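Long-range contacts in particle-associated glycoside hydrolase (Acinetobacter phage Fri1, PDB 6C72), which acts as the phage tailspike, a depolymerase that probably cleaves the capsular polysaccharide of Acinetobacter baumannii by hydrolysing its glycosidic bonds during virus entry: residues Y298-E303 and C320-L325; T360-C365 and S385-G390; F379-F384 and G405-G410; F428-F433 and L450-V455. All coordinates share one frame; numbering follows the deposited sequence.

Interaction 1 (Y298-E303 and C320-L325); sequences YLFDIE and CVFNAL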
loop_
_atom_site.group_PDB
_atom_site.type_symbol
_atom_site.label_atom_id
_atom_site.label_comp_id
_atom_site.label_asym_id
_atom_site.label_seq_id
_atom_site.Cartn_x
_atom_site.Cartn_y
_atom_site.Cartn_z
ATOM N N TYR A 298 6.876 -7.851 -27.652
ATOM C CA TYR A 298 7.263 -7.364 -26.337
ATOM C C TYR A 298 6.966 -8.426 -25.287
ATOM O O TYR A 298 6.354 -9.461 -25.564
ATOM C CB TYR A 298 6.531 -6.074 -25.954
ATOM C CG TYR A 298 6.563 -4.962 -26.979
ATOM C CD1 TYR A 298 7.767 -4.452 -27.439
ATOM C CD2 TYR A 298 5.377 -4.377 -27.439
ATOM C CE1 TYR A 298 7.805 -3.426 -28.361
ATOM C CE2 TYR A 298 5.400 -3.327 -28.356
ATOM C CZ TYR A 298 6.622 -2.862 -28.808
ATOM O OH TYR A 298 6.679 -1.833 -29.708
ATOM N N LEU A 299 7.379 -8.141 -24.057
ATOM C CA LEU A 299 7.120 -9.056 -22.957
ATOM C C LEU A 299 5.752 -8.799 -22.328
ATOM O O LEU A 299 4.885 -9.679 -22.330
ATOM C CB LEU A 299 8.250 -8.945 -21.926
ATOM C CG LEU A 299 8.186 -9.823 -20.681
ATOM C CD1 LEU A 299 8.006 -11.312 -21.014
ATOM C CD2 LEU A 299 9.467 -9.611 -19.878
ATOM N N PHE A 300 5.541 -7.595 -21.808
ATOM C CA PHE A 300 4.301 -7.215 -21.145
ATOM C C PHE A 300 3.984 -5.793 -21.581
ATOM O O PHE A 300 4.854 -4.922 -21.519
ATOM C CB PHE A 300 4.438 -7.317 -19.623
ATOM C CG PHE A 300 3.248 -6.807 -18.872
ATOM C CD1 PHE A 300 2.185 -7.634 -18.582
ATOM C CD2 PHE A 300 3.187 -5.485 -18.464
ATOM C CE1 PHE A 300 1.091 -7.152 -17.902
ATOM C CE2 PHE A 300 2.089 -5.001 -17.784
ATOM C CZ PHE A 300 1.051 -5.836 -17.500
ATOM N N ASP A 301 2.769 -5.558 -22.069
ATOM C CA ASP A 301 2.493 -4.326 -22.807
ATOM C C ASP A 301 1.266 -3.625 -22.231
ATOM O O ASP A 301 0.140 -4.093 -22.406
ATOM C CB ASP A 301 2.296 -4.636 -24.294
ATOM C CG ASP A 301 2.462 -3.412 -25.186
ATOM O OD1 ASP A 301 2.943 -2.362 -24.708
ATOM O OD2 ASP A 301 2.118 -3.503 -26.383
ATOM N N ILE A 302 1.482 -2.489 -21.567
ATOM C CA ILE A 302 0.399 -1.555 -21.271
ATOM C C ILE A 302 0.410 -0.532 -22.400
ATOM O O ILE A 302 1.214 0.400 -22.391
ATOM C CB ILE A 302 0.566 -0.880 -19.912
ATOM C CG1 ILE A 302 0.541 -1.910 -18.791
ATOM C CG2 ILE A 302 -0.514 0.164 -19.717
ATOM C CD1 ILE A 302 0.768 -1.309 -17.419
ATOM N N GLU A 303 -0.462 -0.714 -23.389
ATOM C CA GLU A 303 -0.445 0.138 -24.577
ATOM C C GLU A 303 -1.852 0.437 -25.076
ATOM O O GLU A 303 -2.397 -0.280 -25.924
ATOM C CB GLU A 303 0.393 -0.487 -25.689
ATOM C CG GLU A 303 0.555 0.412 -26.882
ATOM C CD GLU A 303 1.584 -0.092 -27.879
ATOM O OE1 GLU A 303 1.916 -1.302 -27.874
ATOM O OE2 GLU A 303 2.066 0.724 -28.693
ATOM N N CYS A 320 5.576 -10.429 -8.866
ATOM C CA CYS A 320 5.473 -11.013 -10.193
ATOM C C CYS A 320 6.862 -11.180 -10.786
ATOM O O CYS A 320 7.824 -10.549 -10.346
ATOM C CB CYS A 320 4.605 -10.137 -11.114
ATOM S SG CYS A 320 2.862 -10.080 -10.616
ATOM N N VAL A 321 6.962 -12.058 -11.779
ATOM C CA VAL A 321 8.202 -12.305 -12.506
ATOM C C VAL A 321 7.999 -11.903 -13.960
ATOM O O VAL A 321 7.015 -12.309 -14.592
ATOM C CB VAL A 321 8.648 -13.777 -12.411
ATOM C CG1 VAL A 321 9.861 -14.023 -13.325
ATOM C CG2 VAL A 321 8.963 -14.162 -10.965
ATOM N N PHE A 322 8.908 -11.089 -14.477
ATOM C CA PHE A 322 8.998 -10.777 -15.889
ATOM C C PHE A 322 10.305 -11.368 -16.387
ATOM O O PHE A 322 11.375 -11.004 -15.893
ATOM C CB PHE A 322 8.955 -9.272 -16.131
ATOM C CG PHE A 322 7.786 -8.596 -15.486
ATOM C CD1 PHE A 322 6.561 -8.522 -16.144
ATOM C CD2 PHE A 322 7.914 -8.009 -14.233
ATOM C CE1 PHE A 322 5.471 -7.898 -15.552
ATOM C CE2 PHE A 322 6.829 -7.368 -13.633
ATOM C CZ PHE A 322 5.600 -7.316 -14.294
ATOM N N ASN A 323 10.224 -12.282 -17.345
ATOM C CA ASN A 323 11.386 -13.062 -17.743
ATOM C C ASN A 323 11.393 -13.239 -19.250
ATOM O O ASN A 323 10.401 -13.684 -19.830
ATOM C CB ASN A 323 11.378 -14.423 -17.025
ATOM C CG ASN A 323 12.677 -15.170 -17.168
ATOM O OD1 ASN A 323 13.623 -14.679 -17.776
ATOM N ND2 ASN A 323 12.737 -16.369 -16.594
ATOM N N ALA A 324 12.512 -12.923 -19.883
ATOM C CA ALA A 324 12.594 -13.049 -21.328
ATOM C C ALA A 324 13.998 -13.476 -21.728
ATOM O O ALA A 324 14.987 -13.065 -21.115
ATOM C CB ALA A 324 12.215 -11.738 -22.035
ATOM N N LEU A 325 14.068 -14.340 -22.726
ATOM C CA LEU A 325 15.316 -14.657 -23.395
ATOM C C LEU A 325 15.346 -13.926 -24.728
ATOM O O LEU A 325 14.301 -13.586 -25.294
ATOM C CB LEU A 325 15.477 -16.165 -23.614
ATOM C CG LEU A 325 15.412 -17.056 -22.365
ATOM C CD1 LEU A 325 15.369 -18.551 -22.749
ATOM C CD2 LEU A 325 16.559 -16.758 -21.421
#

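Interaction 2 (T360-C365 and S385-G390); sequences TIRNNC and STTTTG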
loop_
_atom_site.group_PDB
_atom_site.type_symbol
_atom_site.label_atom_id
_atom_site.label_comp_id
_atom_site.label_asym_id
_atom_site.label_seq_id
_atom_site.Cartn_x
_atom_site.Cartn_y
_atom_site.Cartn_z
ATOM N N THR A 360 13.177 -5.747 -18.875
ATOM C CA THR A 360 13.492 -4.385 -18.460
ATOM C C THR A 360 12.257 -3.508 -18.658
ATOM O O THR A 360 11.375 -3.827 -19.449
ATOM C CB THR A 360 14.692 -3.834 -19.244
ATOM O OG1 THR A 360 15.013 -2.513 -18.782
ATOM C CG2 THR A 360 14.395 -3.807 -20.740
ATOM N N ILE A 361 12.191 -2.409 -17.911
ATOM C CA ILE A 361 11.043 -1.510 -17.966
ATOM C C ILE A 361 11.242 -0.510 -19.094
ATOM O O ILE A 361 12.333 0.059 -19.237
ATOM C CB ILE A 361 10.851 -0.785 -16.629
ATOM C CG1 ILE A 361 10.506 -1.788 -15.529
ATOM C CG2 ILE A 361 9.812 0.325 -16.753
ATOM C CD1 ILE A 361 10.524 -1.177 -14.162
ATOM N N ARG A 362 10.193 -0.293 -19.895
ATOM C CA ARG A 362 10.220 0.701 -20.962
ATOM C C ARG A 362 9.190 1.796 -20.699
ATOM O O ARG A 362 7.978 1.537 -20.671
ATOM C CB ARG A 362 9.963 0.065 -22.331
ATOM C CG ARG A 362 9.675 1.109 -23.427
ATOM C CD ARG A 362 9.688 0.516 -24.825
ATOM N NE ARG A 362 9.078 1.439 -25.777
ATOM C CZ ARG A 362 8.825 1.157 -27.057
ATOM N NH1 ARG A 362 9.139 -0.028 -27.554
ATOM N NH2 ARG A 362 8.251 2.065 -27.842
ATOM N N ASN A 363 9.668 3.030 -20.577
ATOM C CA ASN A 363 8.798 4.192 -20.480
ATOM C C ASN A 363 8.267 4.513 -21.872
ATOM O O ASN A 363 9.026 4.896 -22.765
ATOM C CB ASN A 363 9.573 5.358 -19.873
ATOM C CG ASN A 363 8.827 6.680 -19.976
ATOM O OD1 ASN A 363 7.597 6.705 -20.116
ATOM N ND2 ASN A 363 9.563 7.789 -19.896
ATOM N N ASN A 364 6.970 4.349 -22.074
ATOM C CA ASN A 364 6.376 4.674 -23.365
ATOM C C ASN A 364 5.372 5.821 -23.260
ATOM O O ASN A 364 4.401 5.873 -24.015
ATOM C CB ASN A 364 5.715 3.444 -23.975
ATOM C CG ASN A 364 5.652 3.514 -25.479
ATOM O OD1 ASN A 364 6.461 4.197 -26.117
ATOM N ND2 ASN A 364 4.674 2.825 -26.064
ATOM N N CYS A 365 5.610 6.756 -22.344
ATOM C CA CYS A 365 4.700 7.870 -22.091
ATOM C C CYS A 365 5.145 9.083 -22.906
ATOM O O CYS A 365 6.183 9.684 -22.614
ATOM C CB CYS A 365 4.668 8.193 -20.597
ATOM S SG CYS A 365 4.157 6.787 -19.564
ATOM N N SER A 385 14.723 0.819 -20.206
ATOM C CA SER A 385 15.177 0.915 -21.593
ATOM C C SER A 385 14.112 1.697 -22.359
ATOM O O SER A 385 13.044 1.166 -22.680
ATOM C CB SER A 385 15.410 -0.473 -22.190
ATOM O OG SER A 385 16.063 -0.387 -23.442
ATOM N N THR A 386 14.391 2.966 -22.621
ATOM C CA THR A 386 13.458 3.842 -23.314
ATOM C C THR A 386 13.764 3.811 -24.806
ATOM O O THR A 386 14.772 4.368 -25.251
ATOM C CB THR A 386 13.550 5.261 -22.761
ATOM O OG1 THR A 386 13.290 5.236 -21.356
ATOM C CG2 THR A 386 12.529 6.167 -23.424
ATOM N N THR A 387 12.874 3.204 -25.587
ATOM C CA THR A 387 13.114 3.137 -27.023
ATOM C C THR A 387 12.974 4.514 -27.666
ATOM O O THR A 387 13.822 4.922 -28.469
ATOM C CB THR A 387 12.137 2.146 -27.666
ATOM O OG1 THR A 387 12.164 0.909 -26.951
ATOM C CG2 THR A 387 12.509 1.873 -29.112
ATOM N N THR A 388 11.942 5.267 -27.284
ATOM C CA THR A 388 11.638 6.542 -27.930
ATOM C C THR A 388 12.494 7.641 -27.315
ATOM O O THR A 388 12.339 7.982 -26.140
ATOM C CB THR A 388 10.155 6.874 -27.804
ATOM O OG1 THR A 388 9.368 5.737 -28.193
ATOM C CG2 THR A 388 9.810 8.061 -28.700
ATOM N N THR A 389 13.411 8.181 -28.112
ATOM C CA THR A 389 14.290 9.244 -27.648
ATOM C C THR A 389 13.498 10.497 -27.282
ATOM O O THR A 389 12.760 11.045 -28.102
ATOM C CB THR A 389 15.316 9.564 -28.741
ATOM O OG1 THR A 389 16.083 8.387 -29.040
ATOM C CG2 THR A 389 16.252 10.716 -28.303
ATOM N N GLY A 390 13.689 10.975 -26.059
ATOM C CA GLY A 390 12.996 12.155 -25.586
ATOM C C GLY A 390 11.902 11.891 -24.578
ATOM O O GLY A 390 11.407 12.845 -23.970
HETATM O O HOH W 1 12.172 3.256 -19.995
HETATM O O HOH W 2 9.820 4.287 -25.320
HETATM O O HOH W 3 12.499 8.022 -20.245
#

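Interaction 3 (F379-F384 and G405-G410); sequences FDTLAF and GKDLKG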
loop_
_atom_site.group_PDB
_atom_site.type_symbol
_atom_site.label_atom_id
_atom_site.label_comp_id
_atom_site.label_asym_id
_atom_site.label_seq_id
_atom_site.Cartn_x
_atom_site.Cartn_y
_atom_site.Cartn_z
ATOM N N PHE A 379 16.544 -6.692 -10.794
ATOM C CA PHE A 379 16.807 -6.493 -12.215
ATOM C C PHE A 379 18.060 -7.269 -12.611
ATOM O O PHE A 379 19.128 -7.058 -12.023
ATOM C CB PHE A 379 16.965 -5.002 -12.525
ATOM C CG PHE A 379 15.705 -4.209 -12.327
ATOM C CD1 PHE A 379 14.799 -4.047 -13.373
ATOM C CD2 PHE A 379 15.418 -3.632 -11.102
ATOM C CE1 PHE A 379 13.614 -3.317 -13.203
ATOM C CE2 PHE A 379 14.248 -2.895 -10.923
ATOM C CZ PHE A 379 13.338 -2.747 -11.982
ATOM N N ASP A 380 17.926 -8.184 -13.583
ATOM C CA ASP A 380 19.088 -8.884 -14.128
ATOM C C ASP A 380 19.908 -8.009 -15.066
ATOM O O ASP A 380 21.095 -8.281 -15.274
ATOM C CB ASP A 380 18.663 -10.151 -14.884
ATOM C CG ASP A 380 18.396 -11.318 -13.966
ATOM O OD1 ASP A 380 18.515 -11.154 -12.737
ATOM O OD2 ASP A 380 18.031 -12.401 -14.473
ATOM N N THR A 381 19.293 -6.992 -15.661
ATOM C CA THR A 381 19.967 -6.134 -16.623
ATOM C C THR A 381 19.515 -4.699 -16.367
ATOM O O THR A 381 19.132 -4.384 -15.236
ATOM C CB THR A 381 19.667 -6.618 -18.058
ATOM O OG1 THR A 381 20.398 -5.849 -19.017
ATOM C CG2 THR A 381 18.167 -6.569 -18.375
ATOM N N LEU A 382 19.538 -3.840 -17.390
ATOM C CA LEU A 382 19.070 -2.460 -17.261
ATOM C C LEU A 382 17.709 -2.409 -16.587
ATOM O O LEU A 382 16.806 -3.189 -16.912
ATOM C CB LEU A 382 18.940 -1.802 -18.635
ATOM C CG LEU A 382 20.121 -1.753 -19.597
ATOM C CD1 LEU A 382 19.626 -1.217 -20.923
ATOM C CD2 LEU A 382 21.263 -0.900 -19.050
ATOM N N ALA A 383 17.550 -1.470 -15.657
ATOM C CA ALA A 383 16.225 -1.280 -15.078
ATOM C C ALA A 383 15.264 -0.642 -16.080
ATOM O O ALA A 383 14.098 -1.041 -16.156
ATOM C CB ALA A 383 16.311 -0.439 -13.803
ATOM N N PHE A 384 15.732 0.331 -16.869
ATOM C CA PHE A 384 14.887 1.073 -17.804
ATOM C C PHE A 384 15.525 1.084 -19.179
ATOM O O PHE A 384 16.721 1.365 -19.307
ATOM C CB PHE A 384 14.669 2.521 -17.356
ATOM C CG PHE A 384 13.893 2.644 -16.096
ATOM C CD1 PHE A 384 12.506 2.655 -16.125
ATOM C CD2 PHE A 384 14.547 2.713 -14.875
ATOM C CE1 PHE A 384 11.776 2.760 -14.956
ATOM C CE2 PHE A 384 13.832 2.807 -13.703
ATOM C CZ PHE A 384 12.443 2.833 -13.738
ATOM N N GLY A 405 23.069 -6.594 -12.487
ATOM C CA GLY A 405 24.070 -6.436 -13.530
ATOM C C GLY A 405 24.569 -7.740 -14.109
ATOM O O GLY A 405 25.740 -7.839 -14.479
ATOM N N LYS A 406 23.707 -8.750 -14.202
ATOM C CA LYS A 406 24.122 -10.022 -14.775
ATOM C C LYS A 406 24.384 -9.889 -16.269
ATOM O O LYS A 406 25.322 -10.496 -16.796
ATOM C CB LYS A 406 23.058 -11.088 -14.501
ATOM C CG LYS A 406 22.814 -11.327 -13.005
ATOM C CD LYS A 406 21.680 -12.313 -12.730
ATOM C CE LYS A 406 21.329 -12.342 -11.237
ATOM N NZ LYS A 406 20.024 -13.032 -10.947
ATOM N N ASP A 407 23.582 -9.084 -16.963
ATOM C CA ASP A 407 23.778 -8.877 -18.392
ATOM C C ASP A 407 24.428 -7.522 -18.637
ATOM O O ASP A 407 25.653 -7.393 -18.546
ATOM C CB ASP A 407 22.451 -8.978 -19.141
ATOM C CG ASP A 407 22.637 -9.230 -20.624
ATOM O OD1 ASP A 407 23.789 -9.443 -21.060
ATOM O OD2 ASP A 407 21.628 -9.203 -21.363
ATOM N N LEU A 408 23.626 -6.510 -18.971
ATOM C CA LEU A 408 24.146 -5.157 -19.129
ATOM C C LEU A 408 24.379 -4.497 -17.771
ATOM O O LEU A 408 23.643 -4.721 -16.809
ATOM C CB LEU A 408 23.203 -4.306 -19.980
ATOM C CG LEU A 408 23.051 -4.795 -21.425
ATOM C CD1 LEU A 408 22.132 -3.880 -22.229
ATOM C CD2 LEU A 408 24.413 -4.935 -22.097
ATOM N N LYS A 409 25.418 -3.671 -17.704
ATOM C CA LYS A 409 25.850 -3.062 -16.454
ATOM C C LYS A 409 25.284 -1.665 -16.206
ATOM O O LYS A 409 25.542 -1.093 -15.144
ATOM C CB LYS A 409 27.378 -2.989 -16.422
ATOM C CG LYS A 409 28.079 -4.322 -16.626
ATOM C CD LYS A 409 27.934 -5.193 -15.400
ATOM C CE LYS A 409 28.769 -6.459 -15.504
ATOM N NZ LYS A 409 28.689 -7.232 -14.232
ATOM N N GLY A 410 24.552 -1.091 -17.150
ATOM C CA GLY A 410 24.058 0.262 -16.993
ATOM C C GLY A 410 22.813 0.351 -16.133
ATOM O O GLY A 410 22.152 -0.637 -15.812
HETATM O O HOH W 4 21.056 -4.818 -13.181
HETATM O O HOH W 5 19.837 -6.715 -21.636
#

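Interaction 4 (F428-F433 and L450-V455); sequences FQDTTF and LGTATV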
loop_
_atom_site.group_PDB
_atom_site.type_symbol
_atom_site.label_atom_id
_atom_site.label_comp_id
_atom_site.label_asym_id
_atom_site.label_seq_id
_atom_site.Cartn_x
_atom_site.Cartn_y
_atom_site.Cartn_z
ATOM N N PHE A 428 23.240 -1.398 -5.973
ATOM C CA PHE A 428 23.780 -1.300 -7.323
ATOM C C PHE A 428 24.994 -2.221 -7.428
ATOM O O PHE A 428 26.090 -1.875 -6.974
ATOM C CB PHE A 428 24.136 0.149 -7.657
ATOM C CG PHE A 428 22.938 1.066 -7.785
ATOM C CD1 PHE A 428 21.982 0.852 -8.768
ATOM C CD2 PHE A 428 22.788 2.161 -6.947
ATOM C CE1 PHE A 428 20.884 1.709 -8.894
ATOM C CE2 PHE A 428 21.702 3.017 -7.068
ATOM C CZ PHE A 428 20.752 2.797 -8.039
ATOM N N GLN A 429 24.799 -3.401 -8.012
ATOM C CA GLN A 429 25.903 -4.328 -8.229
ATOM C C GLN A 429 26.488 -4.058 -9.603
ATOM O O GLN A 429 25.851 -4.358 -10.621
ATOM C CB GLN A 429 25.476 -5.788 -8.110
ATOM C CG GLN A 429 26.672 -6.727 -8.186
ATOM C CD GLN A 429 26.331 -8.166 -7.870
ATOM O OE1 GLN A 429 26.739 -8.702 -6.837
ATOM N NE2 GLN A 429 25.588 -8.807 -8.766
ATOM N N ASP A 430 27.694 -3.485 -9.624
ATOM C CA ASP A 430 28.448 -3.145 -10.826
ATOM C C ASP A 430 27.734 -2.117 -11.696
ATOM O O ASP A 430 28.135 -1.912 -12.845
ATOM C CB ASP A 430 28.774 -4.380 -11.689
ATOM C CG ASP A 430 29.706 -5.377 -11.006
ATOM O OD1 ASP A 430 30.575 -4.971 -10.212
ATOM O OD2 ASP A 430 29.602 -6.586 -11.316
ATOM N N THR A 431 26.689 -1.465 -11.186
ATOM C CA THR A 431 25.916 -0.521 -11.988
ATOM C C THR A 431 26.758 0.694 -12.351
ATOM O O THR A 431 27.284 1.378 -11.467
ATOM C CB THR A 431 24.671 -0.068 -11.231
ATOM O OG1 THR A 431 24.014 -1.204 -10.663
ATOM C CG2 THR A 431 23.716 0.662 -12.175
ATOM N N THR A 432 26.888 0.971 -13.645
ATOM C CA THR A 432 27.611 2.148 -14.104
ATOM C C THR A 432 26.636 3.242 -14.525
ATOM O O THR A 432 25.663 2.982 -15.247
ATOM C CB THR A 432 28.548 1.814 -15.262
ATOM O OG1 THR A 432 29.100 3.032 -15.783
ATOM C CG2 THR A 432 27.801 1.076 -16.374
ATOM N N PHE A 433 26.897 4.465 -14.062
ATOM C CA PHE A 433 26.199 5.661 -14.513
ATOM C C PHE A 433 27.095 6.515 -15.408
ATOM O O PHE A 433 26.793 7.690 -15.634
ATOM C CB PHE A 433 25.707 6.487 -13.319
ATOM C CG PHE A 433 24.476 5.927 -12.631
ATOM C CD1 PHE A 433 23.193 6.321 -13.025
ATOM C CD2 PHE A 433 24.601 5.028 -11.567
ATOM C CE1 PHE A 433 22.062 5.819 -12.382
ATOM C CE2 PHE A 433 23.476 4.530 -10.921
ATOM C CZ PHE A 433 22.199 4.919 -11.336
ATOM N N LEU A 450 28.017 -1.620 -5.055
ATOM C CA LEU A 450 28.741 -2.876 -4.921
ATOM C C LEU A 450 29.563 -3.147 -6.170
ATOM O O LEU A 450 29.238 -2.678 -7.267
ATOM C CB LEU A 450 27.787 -4.042 -4.678
ATOM C CG LEU A 450 26.920 -3.882 -3.434
ATOM C CD1 LEU A 450 25.739 -4.846 -3.476
ATOM C CD2 LEU A 450 27.786 -4.114 -2.210
ATOM N N GLY A 451 30.630 -3.915 -5.980
ATOM C CA GLY A 451 31.497 -4.246 -7.091
ATOM C C GLY A 451 32.098 -2.990 -7.679
ATOM O O GLY A 451 32.595 -2.109 -6.965
ATOM N N THR A 452 32.033 -2.886 -9.003
ATOM C CA THR A 452 32.577 -1.744 -9.720
ATOM C C THR A 452 31.540 -0.648 -9.986
ATOM O O THR A 452 31.694 0.103 -10.954
ATOM C CB THR A 452 33.187 -2.211 -11.036
ATOM O OG1 THR A 452 32.157 -2.792 -11.846
ATOM C CG2 THR A 452 34.257 -3.260 -10.760
ATOM N N ALA A 453 30.482 -0.561 -9.175
ATOM C CA ALA A 453 29.421 0.412 -9.427
ATOM C C ALA A 453 29.919 1.849 -9.284
ATOM O O ALA A 453 30.724 2.164 -8.404
ATOM C CB ALA A 453 28.245 0.181 -8.478
ATOM N N THR A 454 29.405 2.732 -10.141
ATOM C CA THR A 454 29.699 4.161 -10.073
ATOM C C THR A 454 29.032 4.756 -8.843
ATOM O O THR A 454 27.800 4.799 -8.757
ATOM C CB THR A 454 29.214 4.865 -11.337
ATOM O OG1 THR A 454 29.944 4.380 -12.472
ATOM C CG2 THR A 454 29.394 6.377 -11.210
ATOM N N VAL A 455 29.838 5.211 -7.888
ATOM C CA VAL A 455 29.298 5.763 -6.651
ATOM C C VAL A 455 28.730 7.143 -6.937
ATOM O O VAL A 455 29.434 8.030 -7.432
ATOM C CB VAL A 455 30.368 5.813 -5.550
ATOM C CG1 VAL A 455 29.786 6.404 -4.287
ATOM C CG2 VAL A 455 30.905 4.415 -5.265
#

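Interaction 1 (Y298-E303 and C320-L325)
L299, whose side chain meets F322, N323 and A324, has a carbonyl oxygen that accepts a hydrogen bond from OG1 of T271; what it offers to strand 321-324 is purely apolar. With CG anti to the backbone N (chi1 -180°), the isobutyl group extends across the interior and its two methyls do different jobs. CD2 settles between two side chains of the facing strand, 3.8 Å from CB of F322 and 4.1 Å from CB of A324. CD1 rests instead on the main chain, 3.6 Å from the carbonyl O of N323. Next along, F300 turns a ring face to F322: CE1 of F322 comes over it, 4.1 Å from CG of F300. This is a T-shaped pair, the F322 edge against the F300 face, with centroids 5.8 Å apart and planes at 62°. The backbones stay apart, 7.0 Å between the CA atoms of L299 and A324, so it is side chains of 298-303 that bridge to the facing strand, one methyl reaching its main chain. Further rings join them: F322 stacks on F355, and F287 meets both F322 and F300. Strand 300-302 runs parallel between strands 272-275 and 333-336, while strand 321-324 lies between 286-289 and 354-357, placing the contact across the inside of a parallel beta-helix with L317 of strand 312-318 touching both phenylalanines.

Interaction 2 (T360-C365 and S385-G390)
The guanidinium of R362 lies against T387, whose CB sits 3.5 Å above the centre of one face. T387 OG1 comes over a face too, 3.2 Å from NH1 of R362, but at too poor an angle for a hydrogen bond; E331 serves both groups instead, in a salt bridge with R362 NH1 and a hydrogen bond with T387 OG1. From the other nitrogens, NH2 of R362 reaches OD1 of N364 at 3.3 Å, well above the amide plane (62° out of it), and NE gives to a water that also accepts from N of T388. That the arginine reaches so far follows from a chain extended from CG to NE. In the beta-helix, strand 360-363 pairs with 333-336 on one flank, while 385-390, the loop between strands 384-385 and 392-394, runs along the other within 21° of its direction. One direct backbone bond ties them, from S385 N to I361 O at 2.7 Å, nearly straight at 163°. Beyond it a water takes over, accepting from N363 N at 2.6 Å and also bonded to OG1 of T386, which has a second partner in T415. N363 OD1 accepts from C365 N, an Asx turn where the strand ends. CG2 of T360 packs on CB of S385 at 3.8 Å, while OG1 of T360 bonds O of L382.

Interaction 3 (F379-F384 and G405-G410)
The carbonyl O of D380 is shared by two amides of the facing loop: D407 N reaches it at 3.1 Å with a fairly straight bond (160°), and K406 N at 2.9 Å only weakly, because its N-H points well off line (121°). The carboxylate of the same residue is provided for on both oxygens. OD1 forms a salt bridge with NZ of K406 at 3.0 Å, the amine arriving above the carboxylate plane, while OD2 accepts from the backbone N of G357. K406 also makes a cation-pi contact with W404 and lies near E378, which binds zinc in a structure of this protein though not in this chain. T381 OG1, anti to its own backbone nitrogen (chi1 -176°), accepts from L408 N at 3.3 Å and bonds a water at 2.8 Å; this water donates to OD2 of D407, which has a salt-bridge partner in K358. G405 N gives its proton to another water, 2.8 Å away. Beside these polar links, CD1 of L382 packs on CD1 of L408 at 3.9 Å, and CD2 of L382 lies 3.4 Å from the carbonyl O of G410. With its carbonyl and both carboxylate oxygens partnered, D380 is fixed in rotation, and the two loops hold together without regular strand pairing.

Interaction 4 (F428-F433 and L450-V455)
Backbone hydrogen bonds bring F428 and L450 together first: L450 N donates to F428 O at 2.7 Å, and L450 O accepts from D430 N at 2.9 Å, so the two bonds bracket Q429 in a parallel bridge. L450 O takes a second proton from A453 N, closing a type II' turn over 450-453; the two donors approach from opposite faces of the carbonyl plane. Further on, T454 N donates to T431 O at 2.8 Å, after both chains have left regular strand geometry. Among the side-chain bonds, D430 OD1 is gripped twice by T452. The backbone N of T452 meets it nearly along its C-O axis at 2.8 Å, and T452 OG1 comes from above the carboxylate plane at 3.1 Å. That hydroxyl stands between its own backbone N and carbonyl carbon (chi1 62°), which brings it to the same oxygen as the amide. The other oxygen, OD2, forms a salt bridge with K409. G451, at positive phi, passes its CA 3.3 Å from D430 OD1. F433 N also reaches T454 OG1, weakly, at 3.4 Å. Apolar contact is modest across the pair: CB of F428 packs on CB of A453 at 4.2 Å. Within 428-433 itself, CE2 of F433 lies over the centre of one F428 face, and F433 stacks in turn on F411. Parallel pairing of neighbouring coils is characteristic of the beta-helix; here, at the last strands of the solenoid, it gives way to a turn held by the D430 carboxylate through T452 N and OG1.

In the fold
The four contacts follow one another along the parallel beta-helix of the chain, in order except that interactions 2 and 3 alternate their segments. Interaction 1 spans the core, its centre 14 Å from that of interaction 2, with which it shares the wall holding strands 300-302, 333-336 and 360-363; Y298 OH packs on R362 NH1 between them. Interactions 2 and 3 touch where A383 O accepts from I361 N, since the loop 379-384 runs straight on into 385-390. Interaction 3 in turn meets interaction 4, 11 Å away, where T432 N pairs with K409 O. Ring packing inside the coil gives way to strand and loop bonds between coils, as suits an elongated shaft.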